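Local coordinates for protein phenylacetaldehyde dehydrogenase (Burkholderia cenocepacia, PDB 4O5H) that probably catalyses the NAD+-dependent oxidation of phenylacetaldehyde to phenylacetate, as a member of the aldehyde dehydrogenase family, at residues 21-24 against 25-29; 272-275 against 276-279; 304-307 against 308-312; 365-368 against 369-373. One frame throughout, in Å; residues are numbered along the deposited sequence. Where two conformers were deposited one is given.

Contact 1 (21-24 against 25-29)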
loop_
_atom_site.group_PDB
_atom_site.type_symbol
_atom_site.label_atom_id
_atom_site.label_comp_id
_atom_site.label_asym_id
_atom_site.label_seq_id
_atom_site.Cartn_x
_atom_site.Cartn_y
_atom_site.Cartn_z
ATOM N N ASP A 21 -25.205 -36.459 -0.892
ATOM C CA ASP A 21 -25.143 -36.914 0.487
ATOM C C ASP A 21 -24.137 -36.111 1.314
ATOM O O ASP A 21 -24.417 -35.762 2.480
ATOM C CB ASP A 21 -24.783 -38.400 0.554
ATOM C CG ASP A 21 -25.902 -39.306 0.073
ATOM O OD1 ASP A 21 -27.058 -38.848 -0.127
ATOM O OD2 ASP A 21 -25.622 -40.526 -0.075
ATOM N N ALA A 22 -22.962 -35.819 0.748
ATOM C CA ALA A 22 -21.931 -35.094 1.493
ATOM C C ALA A 22 -22.440 -33.698 1.904
ATOM O O ALA A 22 -22.147 -33.234 3.007
ATOM C CB ALA A 22 -20.632 -34.981 0.693
ATOM N N THR A 23 -23.143 -33.042 0.991
ATOM C CA THR A 23 -23.666 -31.716 1.192
ATOM C C THR A 23 -24.665 -31.756 2.337
ATOM O O THR A 23 -24.610 -30.934 3.257
ATOM C CB THR A 23 -24.369 -31.193 -0.079
ATOM O OG1 THR A 23 -23.468 -31.214 -1.198
ATOM C CG2 THR A 23 -24.873 -29.764 0.141
ATOM N N ARG A 24 -25.554 -32.746 2.303
ATOM C CA ARG A 24 -26.546 -32.920 3.359
ATOM C C ARG A 24 -25.870 -33.157 4.720
ATOM O O ARG A 24 -26.261 -32.580 5.728
ATOM C CB ARG A 24 -27.548 -34.044 3.011
ATOM C CG ARG A 24 -28.580 -33.606 1.971
ATOM C CD ARG A 24 -29.724 -34.624 1.828
ATOM N NE ARG A 24 -30.419 -34.507 0.547
ATOM C CZ ARG A 24 -31.310 -33.562 0.241
ATOM N NH1 ARG A 24 -31.652 -32.626 1.125
ATOM N NH2 ARG A 24 -31.855 -33.554 -0.962
ATOM N N ALA A 25 -24.858 -33.994 4.746
ATOM C CA ALA A 25 -24.134 -34.279 5.990
ATOM C C ALA A 25 -23.463 -33.031 6.536
ATOM O O ALA A 25 -23.446 -32.809 7.739
ATOM C CB ALA A 25 -23.080 -35.384 5.777
ATOM N N PHE A 26 -22.859 -32.242 5.653
ATOM C CA PHE A 26 -22.213 -31.036 6.105
ATOM C C PHE A 26 -23.240 -30.077 6.697
ATOM O O PHE A 26 -23.009 -29.503 7.744
ATOM C CB PHE A 26 -21.467 -30.358 4.950
ATOM C CG PHE A 26 -20.837 -29.045 5.329
ATOM C CD1 PHE A 26 -19.656 -28.993 6.037
ATOM C CD2 PHE A 26 -21.430 -27.874 4.958
ATOM C CE1 PHE A 26 -19.077 -27.783 6.386
ATOM C CE2 PHE A 26 -20.857 -26.650 5.281
ATOM C CZ PHE A 26 -19.669 -26.610 5.984
ATOM N N LEU A 27 -24.374 -29.923 6.032
ATOM C CA LEU A 27 -25.416 -29.049 6.560
ATOM C C LEU A 27 -25.995 -29.509 7.894
ATOM O O LEU A 27 -26.293 -28.694 8.755
ATOM C CB LEU A 27 -26.550 -28.887 5.569
ATOM C CG LEU A 27 -26.188 -28.160 4.275
ATOM C CD1 LEU A 27 -27.381 -28.208 3.324
ATOM C CD2 LEU A 27 -25.762 -26.741 4.538
ATOM N N ALA A 28 -26.167 -30.801 8.052
ATOM C CA ALA A 28 -26.793 -31.335 9.263
ATOM C C ALA A 28 -25.904 -31.224 10.512
ATOM O O ALA A 28 -26.412 -31.092 11.584
ATOM C CB ALA A 28 -27.176 -32.783 9.055
ATOM N N LYS A 29 -24.593 -31.286 10.381
ATOM C CA LYS A 29 -23.761 -31.395 11.571
ATOM C C LYS A 29 -23.462 -30.028 12.206
ATOM O O LYS A 29 -23.444 -29.005 11.518
ATOM C CB LYS A 29 -22.456 -32.107 11.231
ATOM C CG LYS A 29 -21.445 -31.193 10.569
ATOM C CD LYS A 29 -20.284 -31.944 9.968
ATOM C CE LYS A 29 -19.283 -30.941 9.426
ATOM N NZ LYS A 29 -18.068 -31.596 8.919
#
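Thr23 and Leu27 meet one turn apart on the short alpha-helix 21-28, near the start of the chain. Four backbone bonds of the i to i+4 kind join 21-24 to 25-29. Ala25 N gives to Asp21 O at 2.9 Å and Phe26 N to Ala22 O, also at 2.9 Å. Leu27 N gives to Thr23 O at 3.0 Å, and Ala28 N to Arg24 O at 2.9 Å. Thr23 O is also touched by carbon: Leu27 CG lies 3.3 Å from it. Leu27 CG stands opposite its own carbonyl carbon, beside the backbone N (chi1 -66°), which turns the branch back along the helix. Leu27 CD1 then comes to 4.3 Å from Thr23 CG2. Phe26 is turned differently, with CG anti to the backbone N (chi1 176°). Phe26 CB rests 3.5 Å from Ala22 O, while the ring leads away from the first turn. Lys31 makes a cation-pi contact with the Phe26 ring. Lys29 is the first residue to leave helical geometry. The buried face of the helix lies on two others. Thr23 OG1 is hydrogen-bonded to Glu114 of helix 109-120, and Leu27 packs on Leu118 of that helix, while Phe26 lies against Leu215 and Arg219 of helix 215-227.

Contact 2 (272-275 against 276-279); sequences AALD and NMTR
Leu274 and Met277 lie side by side and point the same way. Leu274 CD2 is 4.1 Å from Met277 CE. The Met277 chain is bent at both chi2 (47°) and chi3 (57°). The two bends fold the methyl back over the helix end, where CE also comes within 3.8 Å of Leu274 O. On Thr278, OG1 sits beside the backbone N and CG2 is anti to it. Thr278 CB packs 3.8 Å from Ala273 CB. The backbone here forms a Schellman motif that ends helix 263-275, with Met277 as the C-prime residue at positive phi (51°). Thr278 N gives to Ala273 O at 2.9 Å, and Met277 N to Leu274 O at 2.9 Å. Ala273 O takes a second bond, from Asn276 N at 3.0 Å. The two donors reach it from opposite faces of its carbonyl plane. Asn276 ND2 is hydrogen-bonded to Arg250 O. Thr278 O is buried without a polar partner. Asp275 OD1 is hydrogen-bonded to His271 of the second subunit, and Asn276 O to Gln485 of the second subunit. Met277 O lies at the edge of the Arg279 guanidinium, in its plane, and takes a weak hydrogen bond from Arg279 NH1 at 3.0 Å; NH1 also bonds Lys484 O of the second subunit, and NH2 forms a salt bridge with Glu502.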
loop_
_atom_site.group_PDB
_atom_site.type_symbol
_atom_site.label_atom_id
_atom_site.label_comp_id
_atom_site.label_asym_id
_atom_site.label_seq_id
_atom_site.Cartn_x
_atom_site.Cartn_y
_atom_site.Cartn_z
ATOM N N ALA A 272 -8.180 1.854 11.266
ATOM C CA ALA A 272 -7.784 0.948 12.343
ATOM C C ALA A 272 -6.383 0.389 12.066
ATOM O O ALA A 272 -5.536 0.323 12.972
ATOM C CB ALA A 272 -8.796 -0.184 12.496
ATOM N N ALA A 273 -6.147 -0.037 10.840
ATOM C CA ALA A 273 -4.848 -0.576 10.462
ATOM C C ALA A 273 -3.725 0.447 10.665
ATOM O O ALA A 273 -2.666 0.130 11.237
ATOM C CB ALA A 273 -4.870 -1.013 9.009
ATOM N N LEU A 274 -3.962 1.658 10.189
ATOM C CA LEU A 274 -2.952 2.685 10.248
ATOM C C LEU A 274 -2.486 2.961 11.665
ATOM O O LEU A 274 -1.318 3.258 11.880
ATOM C CB LEU A 274 -3.467 3.986 9.698
ATOM C CG LEU A 274 -2.934 4.434 8.374
ATOM C CD1 LEU A 274 -3.477 5.836 8.147
ATOM C CD2 LEU A 274 -1.382 4.480 8.363
ATOM N N ASP A 275 -3.399 2.913 12.616
ATOM C CA ASP A 275 -3.019 3.212 13.978
ATOM C C ASP A 275 -2.009 2.243 14.537
ATOM O O ASP A 275 -1.300 2.607 15.445
ATOM C CB ASP A 275 -4.250 3.336 14.849
ATOM C CG ASP A 275 -4.962 4.690 14.622
ATOM O OD1 ASP A 275 -4.273 5.716 14.301
ATOM O OD2 ASP A 275 -6.179 4.709 14.783
ATOM N N ASN A 276 -1.922 1.044 13.955
ATOM C CA ASN A 276 -0.885 0.074 14.285
ATOM C C ASN A 276 0.210 -0.048 13.232
ATOM O O ASN A 276 1.053 -0.948 13.307
ATOM C CB ASN A 276 -1.529 -1.314 14.447
ATOM C CG ASN A 276 -2.553 -1.343 15.560
ATOM O OD1 ASN A 276 -2.301 -0.799 16.602
ATOM N ND2 ASN A 276 -3.680 -1.977 15.349
ATOM N N MET A 277 0.198 0.837 12.239
ATOM C CA MET A 277 1.089 0.724 11.073
ATOM C C MET A 277 1.024 -0.665 10.431
ATOM O O MET A 277 2.024 -1.185 9.924
ATOM C CB MET A 277 2.508 1.138 11.432
ATOM C CG MET A 277 3.312 1.752 10.286
ATOM S SD MET A 277 2.485 3.038 9.314
ATOM C CE MET A 277 2.077 4.200 10.533
ATOM N N THR A 278 -0.180 -1.225 10.411
ATOM C CA THR A 278 -0.470 -2.466 9.697
ATOM C C THR A 278 -0.563 -2.195 8.179
ATOM O O THR A 278 -1.198 -1.239 7.762
ATOM C CB THR A 278 -1.807 -3.007 10.217
ATOM O OG1 THR A 278 -1.721 -3.193 11.619
ATOM C CG2 THR A 278 -2.177 -4.338 9.554
ATOM N N ARG A 279 0.071 -3.023 7.359
ATOM C CA ARG A 279 0.046 -2.839 5.944
ATOM C C ARG A 279 -1.352 -3.149 5.482
ATOM O O ARG A 279 -2.051 -3.927 6.113
ATOM C CB ARG A 279 1.010 -3.794 5.223
ATOM C CG ARG A 279 2.484 -3.450 5.412
ATOM C CD ARG A 279 3.110 -3.886 6.713
ATOM N NE ARG A 279 4.526 -3.479 6.630
ATOM C CZ ARG A 279 5.107 -2.494 7.318
ATOM N NH1 ARG A 279 4.453 -1.785 8.263
ATOM N NH2 ARG A 279 6.385 -2.190 7.014
#

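Contact 3 (304-307 against 308-312); sequences GVAN and AIFFN
Ala306 and Phe310 meet on the last turns of helix 298-310. This helix is the crossover of a beta-alpha-beta unit between strands 288-292 and 320-326. Three backbone bonds follow the i to i+4 pattern with good geometry. Ala308 N gives to Gly304 O at 2.9 Å, Phe310 N to Ala306 O at 2.9 Å, and Phe311 N to Asn307 O at 3.1 Å. Ile309 N is held less firmly. It makes weak bonds to two oxygens, Val305 O at 3.4 Å and Ala306 O at 3.3 Å. Ala306 O thus has one good donor and one weak one. The side-chain amide of Asn307 is bonded through OD1 to Gln303, one turn earlier. The apolar contacts gather round the Phe310 ring. Its CG stands beside the backbone N (chi1 -60°), which swings the ring back toward the preceding turn. Phe310 CD2 reaches Ala306 CB at 4.1 Å. The same Phe310 CD2 lies 3.2 Å from Ala306 O, which sits oblique to the ring. Beyond the segments, this side of the helix packs on helix 330-343, with Ala306 on Ile340 and Phe310 on Ala341. Val305 and Ile309 lie instead against Leu420 of strand 419-425. Ile309 sends CG1 anti to its N, while CG2 takes the place between N and the carbonyl carbon. Ile309 CG2 thereby rests over the centre of the Phe310 ring, 3.6 Å above its plane.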
loop_
_atom_site.group_PDB
_atom_site.type_symbol
_atom_site.label_atom_id
_atom_site.label_comp_id
_atom_site.label_asym_id
_atom_site.label_seq_id
_atom_site.Cartn_x
_atom_site.Cartn_y
_atom_site.Cartn_z
ATOM N N GLY A 304 -23.001 -8.739 -24.555
ATOM C CA GLY A 304 -21.898 -8.285 -23.727
ATOM C C GLY A 304 -22.295 -7.312 -22.637
ATOM O O GLY A 304 -21.893 -7.480 -21.484
ATOM N N VAL A 305 -23.130 -6.361 -22.970
ATOM C CA VAL A 305 -23.665 -5.392 -22.013
ATOM C C VAL A 305 -24.544 -6.096 -20.979
ATOM O O VAL A 305 -24.382 -5.878 -19.778
ATOM C CB VAL A 305 -24.494 -4.300 -22.740
ATOM C CG1 VAL A 305 -25.321 -3.462 -21.762
ATOM C CG2 VAL A 305 -23.590 -3.395 -23.568
ATOM N N ALA A 306 -25.451 -6.974 -21.440
ATOM C CA ALA A 306 -26.298 -7.727 -20.507
ATOM C C ALA A 306 -25.469 -8.592 -19.525
ATOM O O ALA A 306 -25.700 -8.587 -18.314
ATOM C CB ALA A 306 -27.299 -8.582 -21.277
ATOM N N ASN A 307 -24.503 -9.336 -20.057
ATOM C CA ASN A 307 -23.658 -10.160 -19.217
ATOM C C ASN A 307 -22.836 -9.351 -18.219
ATOM O O ASN A 307 -22.673 -9.772 -17.044
ATOM C CB ASN A 307 -22.732 -11.034 -20.072
ATOM C CG ASN A 307 -23.496 -12.088 -20.881
ATOM O OD1 ASN A 307 -24.732 -12.292 -20.713
ATOM N ND2 ASN A 307 -22.769 -12.788 -21.778
ATOM N N ALA A 308 -22.328 -8.213 -18.661
ATOM C CA ALA A 308 -21.495 -7.370 -17.839
ATOM C C ALA A 308 -22.205 -6.893 -16.557
ATOM O O ALA A 308 -21.561 -6.741 -15.500
ATOM C CB ALA A 308 -21.005 -6.181 -18.616
ATOM N N ILE A 309 -23.519 -6.714 -16.630
ATOM C CA ILE A 309 -24.291 -6.291 -15.462
ATOM C C ILE A 309 -24.956 -7.455 -14.732
ATOM O O ILE A 309 -25.000 -7.451 -13.549
ATOM C CB ILE A 309 -25.277 -5.152 -15.797
ATOM C CG1 ILE A 309 -26.027 -4.664 -14.540
ATOM C CG2 ILE A 309 -26.276 -5.546 -16.868
ATOM C CD1 ILE A 309 -25.139 -4.291 -13.362
ATOM N N PHE A 310 -25.498 -8.434 -15.430
ATOM C CA PHE A 310 -26.363 -9.387 -14.763
ATOM C C PHE A 310 -25.612 -10.592 -14.216
ATOM O O PHE A 310 -26.186 -11.373 -13.468
ATOM C CB PHE A 310 -27.516 -9.815 -15.691
ATOM C CG PHE A 310 -28.409 -8.673 -16.134
ATOM C CD1 PHE A 310 -28.879 -7.746 -15.214
ATOM C CD2 PHE A 310 -28.777 -8.529 -17.455
ATOM C CE1 PHE A 310 -29.680 -6.689 -15.607
ATOM C CE2 PHE A 310 -29.564 -7.469 -17.859
ATOM C CZ PHE A 310 -30.014 -6.549 -16.929
ATOM N N PHE A 311 -24.361 -10.794 -14.648
ATOM C CA PHE A 311 -23.512 -11.863 -14.079
ATOM C C PHE A 311 -23.548 -11.790 -12.544
ATOM O O PHE A 311 -23.455 -10.695 -11.954
ATOM C CB PHE A 311 -22.080 -11.705 -14.601
ATOM C CG PHE A 311 -21.056 -12.523 -13.861
ATOM C CD1 PHE A 311 -21.172 -13.889 -13.802
ATOM C CD2 PHE A 311 -19.918 -11.924 -13.319
ATOM C CE1 PHE A 311 -20.225 -14.635 -13.116
ATOM C CE2 PHE A 311 -18.958 -12.670 -12.627
ATOM C CZ PHE A 311 -19.123 -14.038 -12.545
ATOM N N ASN A 312 -23.747 -12.944 -11.921
ATOM C CA ASN A 312 -23.852 -13.043 -10.465
ATOM C C ASN A 312 -24.857 -12.059 -9.859
ATOM O O ASN A 312 -24.613 -11.489 -8.791
ATOM C CB ASN A 312 -22.461 -12.850 -9.815
ATOM C CG ASN A 312 -22.364 -13.470 -8.430
ATOM O OD1 ASN A 312 -22.864 -14.574 -8.202
ATOM N ND2 ASN A 312 -21.767 -12.745 -7.485
#

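Contact 4 (365-368 against 369-373); sequences RERV and CGYID
Arg365 O is met by two groups of Cys369. The backbone N of Cys369 bonds to Arg365 O at 2.9 Å. Cys369 SG lies 3.4 Å from the same Arg365 O, carried there because SG stands beside its own backbone N (chi1 -69°). The sulfur also touches the aliphatic part of the arginine, with Arg365 CG 3.9 Å from Cys369 SG. Three more carbonyls are satisfied in the same way. Glu366 O accepts from Gly370 N, Arg367 O from Tyr371 N, and Val368 O from Ile372 N, the last at 3.0 Å. Asp373 N continues the series by bonding to Cys369 O. This is regular alpha-helix in the middle of helix 362-378. Tyr371 CD2 lies 3.3 Å from Arg367 O, the oxygen that its own backbone N bonds. Arg367 and Tyr371 run side by side in the same direction. Arg367 NH2 lies at the edge of the Tyr371 ring, in the ring plane, 3.9 Å from Tyr371 CE2; guanidinium and ring planes are 76° apart. The Arg367 chain reaches there by a bend at chi3 (60°). The phenol hydroxyl has its polar partner elsewhere: Tyr371 OH is hydrogen-bonded to Glu413. On the buried side Val368 CG1 is 4.3 Å from Ile372 CD1. Both of these residues pack on Val419 of strand 419-425.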
loop_
_atom_site.group_PDB
_atom_site.type_symbol
_atom_site.label_atom_id
_atom_site.label_comp_id
_atom_site.label_asym_id
_atom_site.label_seq_id
_atom_site.Cartn_x
_atom_site.Cartn_y
_atom_site.Cartn_z
ATOM N N ARG A 365 -31.913 -6.807 -0.805
ATOM C CA ARG A 365 -33.083 -6.488 -1.610
ATOM C C ARG A 365 -33.637 -5.096 -1.265
ATOM O O ARG A 365 -33.964 -4.334 -2.152
ATOM C CB ARG A 365 -34.168 -7.535 -1.449
ATOM C CG ARG A 365 -35.428 -7.162 -2.242
ATOM C CD ARG A 365 -36.561 -8.071 -1.922
ATOM N NE ARG A 365 -36.872 -8.044 -0.464
ATOM C CZ ARG A 365 -37.423 -9.035 0.246
ATOM N NH1 ARG A 365 -37.753 -10.174 -0.323
ATOM N NH2 ARG A 365 -37.638 -8.885 1.567
ATOM N N GLU A 366 -33.671 -4.754 0.024
ATOM C CA GLU A 366 -34.129 -3.446 0.455
ATOM C C GLU A 366 -33.275 -2.325 -0.145
ATOM O O GLU A 366 -33.816 -1.391 -0.736
ATOM C CB GLU A 366 -34.118 -3.372 1.975
ATOM C CG GLU A 366 -34.530 -2.041 2.563
ATOM C CD GLU A 366 -34.547 -2.035 4.085
ATOM O OE1 GLU A 366 -34.563 -3.101 4.702
ATOM O OE2 GLU A 366 -34.561 -0.946 4.682
ATOM N N ARG A 367 -31.966 -2.477 -0.094
ATOM C CA ARG A 367 -31.054 -1.505 -0.701
ATOM C C ARG A 367 -31.230 -1.361 -2.212
ATOM O O ARG A 367 -31.331 -0.254 -2.743
ATOM C CB ARG A 367 -29.613 -1.882 -0.437
ATOM C CG ARG A 367 -29.154 -1.584 0.977
ATOM C CD ARG A 367 -27.701 -1.981 1.183
ATOM N NE ARG A 367 -26.836 -1.244 0.264
ATOM C CZ ARG A 367 -26.432 0.007 0.462
ATOM N NH1 ARG A 367 -26.828 0.695 1.538
ATOM N NH2 ARG A 367 -25.637 0.586 -0.417
ATOM N N VAL A 368 -31.253 -2.488 -2.899
ATOM C CA VAL A 368 -31.332 -2.467 -4.340
ATOM C C VAL A 368 -32.649 -1.873 -4.811
ATOM O O VAL A 368 -32.666 -1.032 -5.706
ATOM C CB VAL A 368 -31.091 -3.885 -4.926
ATOM C CG1 VAL A 368 -31.393 -3.925 -6.398
ATOM C CG2 VAL A 368 -29.658 -4.307 -4.685
ATOM N N CYS A 369 -33.766 -2.310 -4.225
ATOM C CA CYS A 369 -35.077 -1.749 -4.593
ATOM C C CYS A 369 -35.170 -0.270 -4.240
ATOM O O CYS A 369 -35.791 0.479 -4.952
ATOM C CB CYS A 369 -36.213 -2.526 -3.933
ATOM S SG CYS A 369 -36.318 -4.191 -4.657
ATOM N N GLY A 370 -34.521 0.141 -3.155
ATOM C CA GLY A 370 -34.461 1.546 -2.752
ATOM C C GLY A 370 -33.742 2.392 -3.804
ATOM O O GLY A 370 -34.176 3.498 -4.122
ATOM N N TYR A 371 -32.675 1.839 -4.387
ATOM C CA TYR A 371 -32.000 2.523 -5.479
ATOM C C TYR A 371 -32.867 2.627 -6.730
ATOM O O TYR A 371 -32.964 3.679 -7.342
ATOM C CB TYR A 371 -30.680 1.840 -5.833
ATOM C CG TYR A 371 -29.540 2.353 -5.022
ATOM C CD1 TYR A 371 -29.122 3.670 -5.153
ATOM C CD2 TYR A 371 -28.875 1.530 -4.122
ATOM C CE1 TYR A 371 -28.081 4.140 -4.407
ATOM C CE2 TYR A 371 -27.840 1.996 -3.358
ATOM C CZ TYR A 371 -27.446 3.298 -3.507
ATOM O OH TYR A 371 -26.413 3.773 -2.769
ATOM N N ILE A 372 -33.513 1.540 -7.106
ATOM C CA ILE A 372 -34.417 1.561 -8.264
ATOM C C ILE A 372 -35.527 2.604 -8.081
ATOM O O ILE A 372 -35.787 3.409 -8.977
ATOM C CB ILE A 372 -35.060 0.183 -8.518
ATOM C CG1 ILE A 372 -33.987 -0.831 -8.933
ATOM C CG2 ILE A 372 -36.139 0.305 -9.605
ATOM C CD1 ILE A 372 -34.466 -2.274 -8.931
ATOM N N ASP A 373 -36.155 2.601 -6.906
ATOM C CA ASP A 373 -37.216 3.575 -6.568
ATOM C C ASP A 373 -36.692 5.003 -6.664
ATOM O O ASP A 373 -37.352 5.889 -7.215
ATOM C CB ASP A 373 -37.784 3.307 -5.174
ATOM C CG ASP A 373 -38.566 1.997 -5.108
ATOM O OD1 ASP A 373 -38.845 1.359 -6.152
ATOM O OD2 ASP A 373 -38.941 1.608 -4.002
#

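How the contacts relate
The four contacts come in series along the chain and none touches another. Contacts 1, 3 and 4 lie on helices 21-28, 298-310 and 362-378, and contact 2 ends helix 263-275. Contacts 3 and 4 are the nearest pair, with centres 19 Å apart. Both pack on strand 419-425, in the sheet that also holds strands 288-292 and 320-326, within one subunit. Contact 2 lies across the chain's centre from contact 3, 37 Å away between centres, beside strand 256-260 and leading into strand 279-283. It takes part in joining the two subunits. Contact 1 stands 33 to 40 Å from the others between centres. It packs on helix 109-120, which carries Asp119 of the sodium site.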